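Local coordinates for protein cytochrome C' (Rhodopseudomonas palustris, PDB 1MQV) that is of unknown exact function but carries a high-spin heme c without a sixth iron ligand and has electron transfer activity, at residues A[53-58]-A[69-74]; A[3-8]-A[62-67]; A[13-18]-A[46-51]; A[87-92]-A[107-112]. The protein carries 3 engineered substitutions. All coordinates share one frame; numbering follows the deposited sequence.

Interaction 1: residues A[53-58]-A[69-74]. Engineered in segment 69-74: F72 (natural residue Trp).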
# COMPACT_ATOMS: atom_id res chain seq x y z
N ALA A 53 -2.96 -12.75 -0.67
CA ALA A 53 -3.50 -13.99 -0.13
C ALA A 53 -4.68 -13.76 0.82
O ALA A 53 -5.24 -14.71 1.35
CB ALA A 53 -2.40 -14.76 0.57
N LEU A 54 -5.11 -12.51 0.99
CA LEU A 54 -6.20 -12.22 1.95
C LEU A 54 -7.55 -11.71 1.44
O LEU A 54 -8.31 -11.08 2.20
CB LEU A 54 -5.65 -11.24 2.99
CG LEU A 54 -4.41 -11.67 3.71
CD1 LEU A 54 -3.98 -10.51 4.64
CD2 LEU A 54 -4.71 -12.91 4.56
N PHE A 55 -7.85 -11.91 0.15
CA PHE A 55 -9.12 -11.47 -0.41
C PHE A 55 -9.87 -12.64 -1.07
O PHE A 55 -10.03 -12.69 -2.27
CB PHE A 55 -8.92 -10.33 -1.44
CG PHE A 55 -8.52 -9.01 -0.80
CD1 PHE A 55 -7.18 -8.77 -0.46
CD2 PHE A 55 -9.48 -8.04 -0.49
CE1 PHE A 55 -6.81 -7.59 0.18
CE2 PHE A 55 -9.11 -6.84 0.15
CZ PHE A 55 -7.76 -6.63 0.49
N PRO A 56 -10.34 -13.60 -0.26
CA PRO A 56 -11.07 -14.75 -0.84
C PRO A 56 -12.51 -14.41 -1.21
O PRO A 56 -13.14 -13.60 -0.55
CB PRO A 56 -11.00 -15.79 0.28
CG PRO A 56 -11.13 -14.92 1.54
CD PRO A 56 -10.31 -13.65 1.22
N ALA A 57 -13.03 -15.03 -2.27
CA ALA A 57 -14.41 -14.76 -2.66
C ALA A 57 -15.42 -15.12 -1.52
O ALA A 57 -16.48 -14.51 -1.43
CB ALA A 57 -14.74 -15.53 -3.95
N ASP A 58 -15.09 -16.08 -0.66
CA ASP A 58 -16.04 -16.42 0.41
C ASP A 58 -16.11 -15.33 1.50
O ASP A 58 -16.79 -15.48 2.51
CB ASP A 58 -15.75 -17.80 1.04
CG ASP A 58 -14.36 -17.93 1.59
OD1 ASP A 58 -13.84 -16.96 2.16
OD2 ASP A 58 -13.77 -19.03 1.47
N PRO A 69 -17.16 -5.63 -4.34
CA PRO A 69 -17.29 -6.91 -5.03
C PRO A 69 -16.56 -6.97 -6.37
O PRO A 69 -16.20 -8.06 -6.84
CB PRO A 69 -18.81 -7.08 -5.19
CG PRO A 69 -19.35 -6.32 -4.01
CD PRO A 69 -18.49 -5.08 -4.01
N LYS A 70 -16.32 -5.80 -6.97
CA LYS A 70 -15.65 -5.69 -8.26
C LYS A 70 -14.33 -6.46 -8.25
O LYS A 70 -13.88 -6.98 -9.28
CB LYS A 70 -15.41 -4.22 -8.59
CG LYS A 70 -14.81 -3.99 -10.01
CD LYS A 70 -14.73 -2.50 -10.35
CE LYS A 70 -14.05 -2.26 -11.70
NZ LYS A 70 -14.81 -2.83 -12.85
N ILE A 71 -13.72 -6.55 -7.08
CA ILE A 71 -12.47 -7.27 -6.94
C ILE A 71 -12.53 -8.67 -7.54
O ILE A 71 -11.61 -9.09 -8.25
CB ILE A 71 -12.12 -7.40 -5.45
CG1 ILE A 71 -11.78 -5.99 -4.91
CG2 ILE A 71 -11.00 -8.47 -5.25
CD1 ILE A 71 -11.64 -5.90 -3.39
N PHE A 72 -13.61 -9.39 -7.28
CA PHE A 72 -13.70 -10.75 -7.78
C PHE A 72 -14.03 -10.93 -9.25
O PHE A 72 -14.00 -12.05 -9.76
CB PHE A 72 -14.64 -11.54 -6.86
CG PHE A 72 -14.21 -11.46 -5.43
CD1 PHE A 72 -13.04 -12.09 -5.01
CD2 PHE A 72 -14.85 -10.59 -4.55
CE1 PHE A 72 -12.52 -11.85 -3.76
CE2 PHE A 72 -14.33 -10.35 -3.29
CZ PHE A 72 -13.17 -10.98 -2.90
N GLU A 73 -14.30 -9.82 -9.92
CA GLU A 73 -14.60 -9.85 -11.34
C GLU A 73 -13.39 -9.38 -12.11
O GLU A 73 -13.43 -9.36 -13.32
CB GLU A 73 -15.74 -8.92 -11.70
CG GLU A 73 -17.13 -9.44 -11.37
CD GLU A 73 -18.22 -8.51 -11.88
OE1 GLU A 73 -18.36 -8.36 -13.11
OE2 GLU A 73 -18.94 -7.92 -11.04
N ASP A 74 -12.36 -8.96 -11.39
CA ASP A 74 -11.14 -8.48 -12.04
C ASP A 74 -9.99 -8.83 -11.10
O ASP A 74 -9.11 -8.00 -10.84
CB ASP A 74 -11.20 -6.97 -12.20
CG ASP A 74 -10.89 -6.54 -13.61
OD1 ASP A 74 -10.04 -7.21 -14.25
OD2 ASP A 74 -11.48 -5.54 -14.07
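The F72 ring is overlapped by the backbone of A57, whose CA lies 3.9 Å from the ring centroid and 22° off the ring normal, a CH-pi contact set toward the rim of that face. A57 CB adds to it, resting 4.0 Å from F72 CD1. The opposite face is covered by the preceding residue: I71 CG2 sits over the ring centre, so the ring is sandwiched between its own neighbour and the 53-58 loop. F72 is an engineered residue, tryptophan in the natural sequence. Its CG stands anti to the carbonyl carbon (chi1 -54°), which carries the far end of the ring to the loop backbone. There CE1 meets F55 O at 3.0 Å, with the oxygen near the ring plane at the edge, and CZ comes within 3.5 Å of P56 O. F55 O also takes a weak hydrogen bond from K75 NZ. A second, looser apolar contact joins F55 CD2 to I71 CD1 at 4.2 Å; F55 carries it inward, making an edge-to-face contact with F78 and touching the heme. Two parts of one long interhelical loop are thus joined without any hydrogen bond between them. Cohesion probably comes from dispersion where A57 covers one ring face and where F55 meets I71, with a likely electrostatic share from the weakly positive ring edge turned to a carbonyl oxygen.

Interaction 2: residues A[3-8]-A[62-67]. With HEC (heme c), chain C.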
# COMPACT_ATOMS: atom_id res chain seq x y z
N ASP A 3 -10.74 -14.91 10.15
CA ASP A 3 -11.06 -13.51 9.87
C ASP A 3 -10.02 -12.79 9.03
O ASP A 3 -9.27 -11.93 9.52
CB ASP A 3 -11.29 -12.73 11.17
CG ASP A 3 -12.29 -11.58 10.99
OD1 ASP A 3 -12.49 -11.11 9.84
OD2 ASP A 3 -12.88 -11.15 12.01
N VAL A 4 -9.98 -13.12 7.75
CA VAL A 4 -9.06 -12.48 6.82
C VAL A 4 -9.39 -11.01 6.67
O VAL A 4 -8.52 -10.23 6.30
CB VAL A 4 -9.14 -13.06 5.40
CG1 VAL A 4 -8.48 -14.41 5.34
CG2 VAL A 4 -10.61 -13.16 4.97
N ILE A 5 -10.65 -10.63 6.92
CA ILE A 5 -11.02 -9.22 6.77
C ILE A 5 -10.31 -8.47 7.88
O ILE A 5 -9.80 -7.38 7.69
CB ILE A 5 -12.58 -9.00 6.85
CG1 ILE A 5 -13.20 -9.31 5.50
CG2 ILE A 5 -12.93 -7.53 7.14
CD1 ILE A 5 -14.70 -9.45 5.54
N ALA A 6 -10.25 -9.06 9.06
CA ALA A 6 -9.56 -8.38 10.14
C ALA A 6 -8.06 -8.37 9.86
O ALA A 6 -7.38 -7.37 10.14
CB ALA A 6 -9.86 -9.06 11.48
N GLN A 7 -7.54 -9.44 9.29
CA GLN A 7 -6.12 -9.50 9.03
C GLN A 7 -5.68 -8.46 8.03
O GLN A 7 -4.69 -7.75 8.24
CB GLN A 7 -5.71 -10.83 8.42
CG GLN A 7 -5.53 -11.96 9.40
CD GLN A 7 -5.30 -13.27 8.66
OE1 GLN A 7 -6.13 -14.15 8.71
NE2 GLN A 7 -4.17 -13.37 7.97
N ARG A 8 -6.42 -8.39 6.94
CA ARG A 8 -6.04 -7.46 5.85
C ARG A 8 -6.22 -6.01 6.27
O ARG A 8 -5.43 -5.16 5.89
CB ARG A 8 -6.79 -7.78 4.54
CG ARG A 8 -8.29 -7.43 4.55
CD ARG A 8 -9.03 -8.33 3.58
NE ARG A 8 -10.36 -7.82 3.27
CZ ARG A 8 -11.30 -8.53 2.61
NH1 ARG A 8 -11.04 -9.78 2.22
NH2 ARG A 8 -12.48 -7.99 2.34
N GLY A 62 -18.74 -10.42 3.73
CA GLY A 62 -18.19 -10.33 5.09
C GLY A 62 -18.84 -9.45 6.15
O GLY A 62 -18.82 -9.76 7.34
N GLY A 63 -19.38 -8.33 5.72
CA GLY A 63 -20.04 -7.38 6.60
C GLY A 63 -19.24 -6.18 7.12
O GLY A 63 -19.74 -5.07 7.26
N ASP A 64 -17.99 -6.39 7.47
CA ASP A 64 -17.26 -5.25 8.02
C ASP A 64 -16.07 -4.92 7.14
O ASP A 64 -14.96 -4.77 7.65
CB ASP A 64 -16.79 -5.58 9.44
CG ASP A 64 -16.01 -6.88 9.49
OD1 ASP A 64 -15.88 -7.52 8.42
OD2 ASP A 64 -15.52 -7.27 10.58
N THR A 65 -16.29 -4.83 5.84
CA THR A 65 -15.17 -4.58 4.93
C THR A 65 -15.51 -3.52 3.91
O THR A 65 -16.67 -3.35 3.53
CB THR A 65 -14.80 -5.86 4.17
OG1 THR A 65 -13.83 -5.56 3.14
CG2 THR A 65 -16.05 -6.43 3.45
N ALA A 66 -14.50 -2.79 3.46
CA ALA A 66 -14.74 -1.77 2.46
C ALA A 66 -14.31 -2.27 1.09
O ALA A 66 -14.30 -1.53 0.14
CB ALA A 66 -13.97 -0.49 2.82
N ALA A 67 -13.92 -3.53 1.01
CA ALA A 67 -13.54 -4.12 -0.26
C ALA A 67 -14.79 -4.24 -1.14
O ALA A 67 -15.81 -4.74 -0.69
CB ALA A 67 -12.94 -5.47 -0.04
FE HEC C . -5.53 0.49 0.56
CHA HEC C . -7.94 -0.17 2.81
CHB HEC C . -3.98 2.51 2.84
CHC HEC C . -2.73 0.57 -1.36
CHD HEC C . -6.85 -1.94 -1.64
NA HEC C . -5.91 1.08 2.49
C1A HEC C . -6.98 0.67 3.22
C2A HEC C . -6.92 1.28 4.50
C3A HEC C . -5.79 2.10 4.55
C4A HEC C . -5.17 1.93 3.25
CMA HEC C . -5.21 3.02 5.58
CAA HEC C . -7.97 1.13 5.59
CBA HEC C . -7.62 -0.05 6.47
CGA HEC C . -8.53 -0.12 7.70
O1A HEC C . -8.07 0.29 8.77
O2A HEC C . -9.68 -0.58 7.58
NB HEC C . -3.79 1.36 0.70
C1B HEC C . -3.34 2.27 1.64
C2B HEC C . -2.05 2.90 1.26
C3B HEC C . -1.71 2.36 0.08
C4B HEC C . -2.77 1.37 -0.25
CMB HEC C . -1.35 4.00 2.11
CAB HEC C . -0.54 2.66 -0.75
CBB HEC C . 0.77 2.69 -0.26
NC HEC C . -4.90 -0.53 -1.07
C1C HEC C . -3.71 -0.35 -1.77
C2C HEC C . -3.67 -1.11 -2.96
C3C HEC C . -4.83 -1.83 -3.09
C4C HEC C . -5.60 -1.42 -1.88
CMC HEC C . -2.57 -1.00 -4.06
CAC HEC C . -5.36 -2.69 -4.14
CBC HEC C . -4.41 -3.36 -5.04
ND HEC C . -7.08 -0.82 0.52
C1D HEC C . -7.58 -1.64 -0.45
C2D HEC C . -8.89 -2.22 -0.07
C3D HEC C . -9.16 -1.70 1.17
C4D HEC C . -8.04 -0.85 1.56
CMD HEC C . -9.55 -3.38 -0.88
CAD HEC C . -10.44 -2.10 2.04
CBD HEC C . -9.94 -3.26 2.95
CGD HEC C . -11.12 -3.88 3.69
O1D HEC C . -11.92 -3.08 4.19
O2D HEC C . -11.22 -5.12 3.75
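T65 OG1 is used three times at once: it accepts from R8 NH2 across the contact, accepts from A67 N within its own loop, and donates to O2D of a heme propionate 2.7 Å away. Its position anti to the backbone N (chi1 172°) aims it at both the propionate and the guanidinium. The R8 NH2 to T65 OG1 bond is 2.9 Å long, and the hydroxyl lies almost in the guanidinium plane, 7° out of it. At the same edge R8 NE reaches the heme O2D at 2.9 Å in a nearly straight bond (168°), while NH2 adds only a weak one to that oxygen. The other propionate oxygen, O1D, is taken by A66 N at 2.7 Å. Further bonds from R8 NH1 to L54 O and S59 OG fix the guanidinium's rotation, and I5 CG1 covers one of its faces. I5 also wedges into the 62-67 loop, with CD1 3.6 Å from G62 CA and CG2 3.2 Å from D64 OD1. A CB at G62 would run into I5 CD1, consistent with a glycine there. Helix 4-27 starts at this point: D3 caps it, its OD1 accepting from A6 N at 3.1 Å. An ST turn at T65 and an arginine from the first helix, together with A66 N, make up the site for one heme propionate, and R8, T65 and A66 are established heme-binding residues.

Interaction 3: residues A[13-18]-A[46-51]. With HEC (heme c), chain C.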
# COMPACT_ATOMS: atom_id res chain seq x y z
N LYS A 13 -3.85 -0.92 7.53
CA LYS A 13 -3.74 0.18 8.49
C LYS A 13 -2.25 0.48 8.68
O LYS A 13 -1.85 1.66 8.74
CB LYS A 13 -4.41 -0.21 9.83
CG LYS A 13 -4.28 0.84 10.91
CD LYS A 13 -5.19 0.48 12.10
CE LYS A 13 -4.87 1.31 13.33
NZ LYS A 13 -4.81 2.76 13.05
N GLN A 14 -1.44 -0.57 8.79
CA GLN A 14 0.02 -0.40 8.93
C GLN A 14 0.56 0.33 7.69
O GLN A 14 1.42 1.21 7.81
CB GLN A 14 0.79 -1.74 9.04
CG GLN A 14 0.31 -2.75 10.06
CD GLN A 14 0.95 -4.12 9.83
OE1 GLN A 14 0.32 -5.17 10.06
NE2 GLN A 14 2.20 -4.12 9.37
N MET A 15 0.06 -0.04 6.51
CA MET A 15 0.55 0.61 5.29
C MET A 15 0.25 2.10 5.38
O MET A 15 1.11 2.94 5.08
CB MET A 15 -0.10 0.02 4.02
CG MET A 15 0.61 -1.17 3.42
SD MET A 15 0.85 -1.00 1.60
CE MET A 15 -0.61 -1.69 1.08
N GLY A 16 -0.97 2.43 5.82
CA GLY A 16 -1.34 3.83 5.99
C GLY A 16 -0.38 4.54 6.95
O GLY A 16 0.12 5.65 6.66
N GLU A 17 -0.10 3.92 8.12
CA GLU A 17 0.83 4.52 9.07
C GLU A 17 2.25 4.68 8.47
O GLU A 17 2.94 5.64 8.77
CB GLU A 17 0.91 3.64 10.31
CG GLU A 17 -0.45 3.61 10.97
CD GLU A 17 -0.62 2.50 11.99
OE1 GLU A 17 -0.19 1.35 11.71
OE2 GLU A 17 -1.20 2.77 13.06
N ALA A 18 2.68 3.75 7.63
CA ALA A 18 4.04 3.88 7.05
C ALA A 18 4.14 5.11 6.14
O ALA A 18 5.24 5.62 5.93
CB ALA A 18 4.44 2.61 6.24
N ASP A 46 6.61 -5.22 1.83
CA ASP A 46 6.24 -6.46 2.51
C ASP A 46 4.71 -6.64 2.64
O ASP A 46 4.20 -7.76 2.45
CB ASP A 46 6.89 -6.50 3.90
CG ASP A 46 8.41 -6.63 3.84
OD1 ASP A 46 8.92 -7.12 2.81
OD2 ASP A 46 9.09 -6.26 4.82
N ASP A 47 3.99 -5.57 2.98
CA ASP A 47 2.53 -5.65 3.13
C ASP A 47 1.90 -5.99 1.80
O ASP A 47 0.97 -6.79 1.73
CB ASP A 47 1.94 -4.33 3.64
CG ASP A 47 2.42 -3.97 5.05
OD1 ASP A 47 2.90 -4.87 5.77
OD2 ASP A 47 2.30 -2.80 5.42
N SER A 48 2.44 -5.42 0.73
CA SER A 48 1.89 -5.68 -0.60
C SER A 48 2.14 -7.12 -1.07
O SER A 48 1.47 -7.59 -2.01
CB SER A 48 2.49 -4.66 -1.60
OG SER A 48 2.11 -3.33 -1.24
N LYS A 49 3.10 -7.80 -0.46
CA LYS A 49 3.37 -9.18 -0.86
C LYS A 49 2.49 -10.13 -0.04
O LYS A 49 2.26 -11.27 -0.43
CB LYS A 49 4.83 -9.51 -0.67
CG LYS A 49 5.72 -8.86 -1.69
CD LYS A 49 7.19 -8.98 -1.26
CE LYS A 49 8.09 -8.74 -2.46
NZ LYS A 49 9.50 -8.69 -1.97
N LYS A 50 1.98 -9.63 1.07
CA LYS A 50 1.12 -10.44 1.92
C LYS A 50 -0.35 -10.31 1.54
O LYS A 50 -1.09 -11.30 1.59
CB LYS A 50 1.28 -10.01 3.38
CG LYS A 50 2.63 -10.35 3.98
CD LYS A 50 2.67 -9.89 5.44
CE LYS A 50 4.10 -9.99 5.98
NZ LYS A 50 4.25 -9.43 7.36
N LEU A 51 -0.77 -9.10 1.15
CA LEU A 51 -2.19 -8.85 0.83
C LEU A 51 -2.88 -9.71 -0.24
O LEU A 51 -4.07 -9.99 -0.10
CB LEU A 51 -2.42 -7.33 0.56
CG LEU A 51 -2.25 -6.54 1.90
CD1 LEU A 51 -1.82 -5.07 1.68
CD2 LEU A 51 -3.56 -6.63 2.73
FE HEC C . -5.53 0.49 0.56
CHA HEC C . -7.94 -0.17 2.81
CHB HEC C . -3.98 2.51 2.84
CHC HEC C . -2.73 0.57 -1.36
CHD HEC C . -6.85 -1.94 -1.64
NA HEC C . -5.91 1.08 2.49
C1A HEC C . -6.98 0.67 3.22
C2A HEC C . -6.92 1.28 4.50
C3A HEC C . -5.79 2.10 4.55
C4A HEC C . -5.17 1.93 3.25
CMA HEC C . -5.21 3.02 5.58
CAA HEC C . -7.97 1.13 5.59
CBA HEC C . -7.62 -0.05 6.47
CGA HEC C . -8.53 -0.12 7.70
O1A HEC C . -8.07 0.29 8.77
O2A HEC C . -9.68 -0.58 7.58
NB HEC C . -3.79 1.36 0.70
C1B HEC C . -3.34 2.27 1.64
C2B HEC C . -2.05 2.90 1.26
C3B HEC C . -1.71 2.36 0.08
C4B HEC C . -2.77 1.37 -0.25
CMB HEC C . -1.35 4.00 2.11
CAB HEC C . -0.54 2.66 -0.75
CBB HEC C . 0.77 2.69 -0.26
NC HEC C . -4.90 -0.53 -1.07
C1C HEC C . -3.71 -0.35 -1.77
C2C HEC C . -3.67 -1.11 -2.96
C3C HEC C . -4.83 -1.83 -3.09
C4C HEC C . -5.60 -1.42 -1.88
CMC HEC C . -2.57 -1.00 -4.06
CAC HEC C . -5.36 -2.69 -4.14
CBC HEC C . -4.41 -3.36 -5.04
ND HEC C . -7.08 -0.82 0.52
C1D HEC C . -7.58 -1.64 -0.45
C2D HEC C . -8.89 -2.22 -0.07
C3D HEC C . -9.16 -1.70 1.17
C4D HEC C . -8.04 -0.85 1.56
CMD HEC C . -9.55 -3.38 -0.88
CAD HEC C . -10.44 -2.10 2.04
CBD HEC C . -9.94 -3.26 2.95
CGD HEC C . -11.12 -3.88 3.69
O1D HEC C . -11.92 -3.08 4.19
O2D HEC C . -11.22 -5.12 3.75
O HOH W 1 3.39 -1.96 7.54
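D47 OD2 accepts a hydrogen bond from a water 2.5 Å away, and the same water accepts from Q14 NE2 at 3.1 Å, so the two side chains are linked through solvent. Direct contact between them is poor: Q14 NE2 stands 3.7 Å from D47 OD1, and the amide and carboxylate planes are 89° apart. On the inner side, M15 and D47 lie alongside each other, pointing opposite ways, with M15 CG 3.1 Å from D47 OD2. The M15 chain is bent, chi2 at -131° lying well away from a staggered value, and the bend turns the methyl end toward the heme face. There CE meets L51 CD1 tip to tip at 3.6 Å and comes 3.9 Å from the heme CHC. M15 SD remains 6.6 Å from the heme FE, too far to bind it, in keeping with a heme that has no sixth ligand. S48 OG also borders the thioether, but its hydrogen bond goes to I44 O. Replacing M15 by alanine would probably open a gap over the heme face and leave the CD1 methyl of L51 without its partner. The helix segments run antiparallel at 159°, their axes 10.5 Å apart. Between helices 4-27 and 34-50, then, a water-bridged Q14-D47 pair stands next to a mostly apolar cluster of M15 and L51, where the thioether methyl lies over the heme face near CHC.

Interaction 4: residues A[87-92]-A[107-112]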
# COMPACT_ATOMS: atom_id res chain seq x y z
N ALA A 87 6.63 -3.79 -6.19
CA ALA A 87 7.80 -3.50 -7.03
C ALA A 87 8.18 -2.00 -7.02
O ALA A 87 9.35 -1.67 -7.12
CB ALA A 87 7.53 -3.96 -8.43
N ALA A 88 7.20 -1.12 -6.91
CA ALA A 88 7.49 0.32 -6.85
C ALA A 88 8.22 0.67 -5.55
O ALA A 88 9.22 1.41 -5.55
CB ALA A 88 6.18 1.14 -6.99
N ALA A 89 7.73 0.13 -4.42
CA ALA A 89 8.37 0.44 -3.17
C ALA A 89 9.74 -0.16 -3.12
O ALA A 89 10.67 0.44 -2.55
CB ALA A 89 7.51 -0.06 -1.94
N THR A 90 9.89 -1.35 -3.69
CA THR A 90 11.19 -1.98 -3.70
C THR A 90 12.17 -1.19 -4.56
O THR A 90 13.34 -1.04 -4.20
CB THR A 90 11.08 -3.44 -4.19
OG1 THR A 90 10.30 -4.16 -3.22
CG2 THR A 90 12.45 -4.08 -4.30
N ALA A 91 11.71 -0.69 -5.69
CA ALA A 91 12.62 0.10 -6.54
C ALA A 91 12.95 1.43 -5.83
O ALA A 91 14.07 1.94 -5.90
CB ALA A 91 11.97 0.34 -7.90
N ALA A 92 11.99 1.99 -5.11
CA ALA A 92 12.21 3.25 -4.40
C ALA A 92 13.25 3.13 -3.27
O ALA A 92 13.86 4.13 -2.90
CB ALA A 92 10.84 3.82 -3.86
N GLY A 107 6.15 9.91 -5.75
CA GLY A 107 4.86 9.86 -6.44
C GLY A 107 4.55 8.53 -7.13
O GLY A 107 3.40 8.06 -7.12
N GLY A 108 5.57 7.91 -7.73
CA GLY A 108 5.36 6.64 -8.40
C GLY A 108 4.88 5.54 -7.45
O GLY A 108 4.13 4.63 -7.82
N VAL A 109 5.32 5.64 -6.21
CA VAL A 109 4.93 4.68 -5.21
C VAL A 109 3.50 4.93 -4.74
O VAL A 109 2.60 4.05 -4.87
CB VAL A 109 5.87 4.77 -3.98
CG1 VAL A 109 5.49 3.72 -2.96
CG2 VAL A 109 7.34 4.61 -4.44
N LEU A 110 3.30 6.13 -4.19
CA LEU A 110 2.01 6.51 -3.64
C LEU A 110 0.85 6.57 -4.61
O LEU A 110 -0.31 6.47 -4.19
CB LEU A 110 2.14 7.85 -2.88
CG LEU A 110 3.20 7.96 -1.76
CD1 LEU A 110 3.01 9.28 -1.04
CD2 LEU A 110 3.05 6.79 -0.77
N GLY A 111 1.11 6.75 -5.90
CA GLY A 111 -0.02 6.80 -6.83
C GLY A 111 -0.79 5.48 -6.93
O GLY A 111 -1.96 5.46 -7.32
N ASN A 112 -0.13 4.39 -6.56
CA ASN A 112 -0.71 3.07 -6.60
C ASN A 112 -1.83 2.97 -5.57
O ASN A 112 -2.78 2.22 -5.79
CB ASN A 112 0.37 2.03 -6.31
CG ASN A 112 1.27 1.82 -7.48
OD1 ASN A 112 0.81 1.36 -8.54
ND2 ASN A 112 2.55 2.18 -7.33
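V109 packs most tightly against A92, with CG2 3.6 Å from A92 CB, whereas the G108 side of the contact is loose and largely exposed. With CG1 anti to the backbone N (chi1 -178°), the valine spreads its two methyls along helix 75-95: CG2 also lies 3.9 Å from A88 O, and CG1 faces A89 CB at 4.4 Å. Small residues permit this closeness, for A88 CA and V109 CA are 5.3 Å apart and the segment axes approach to 8.8 Å, running antiparallel at 159°. Behind this packing, I44 and L41 of helix 34-50 touch A89 and A92. Toward solvent the fit thins: A88 CB reaches G108 O only at 4.1 Å, and G108 offers no side chain to fill the margin. N112 closes the other end of the patch, its ND2 3.8 Å from A88 CB. That nitrogen donates to V109 O at 3.1 Å, tilted 30° from the carbonyl plane, and N112 N reaches the same oxygen from the same face, so a single carbonyl holds both where the helix is kinked. A leucine in place of N112 would probably leave V109 O with the backbone donor alone at the kink, and nothing would then pin the new side chain beside A88. N112 belongs to the heme pocket and immediately precedes C113, the first cysteine of the CXXCH heme-attachment motif; the antiparallel pairing of helices 75-95 and 99-120 is that of the cytochrome c' four-helix bundle.

From the N terminus, the start of helix 4-27 is held in interaction 2 by the loop at 62-67, closing a long loop that takes in helix 34-50. Interaction 3 is nested within it, pairing helices 4-27 and 34-50 beside the heme; R8 CB touches L51 CD2 where the two meet. Interaction 1 then folds the interhelical loop on itself and crosses interaction 2, since 62-67 lies between 53-58 and 69-74; F55 packs on R8 and P56 on V4 where they join. Interaction 4 follows in series, closing the turn between helices 75-95 and 99-120, on the opposite side of the chain's centre from interaction 2, their centres about 25 Å apart.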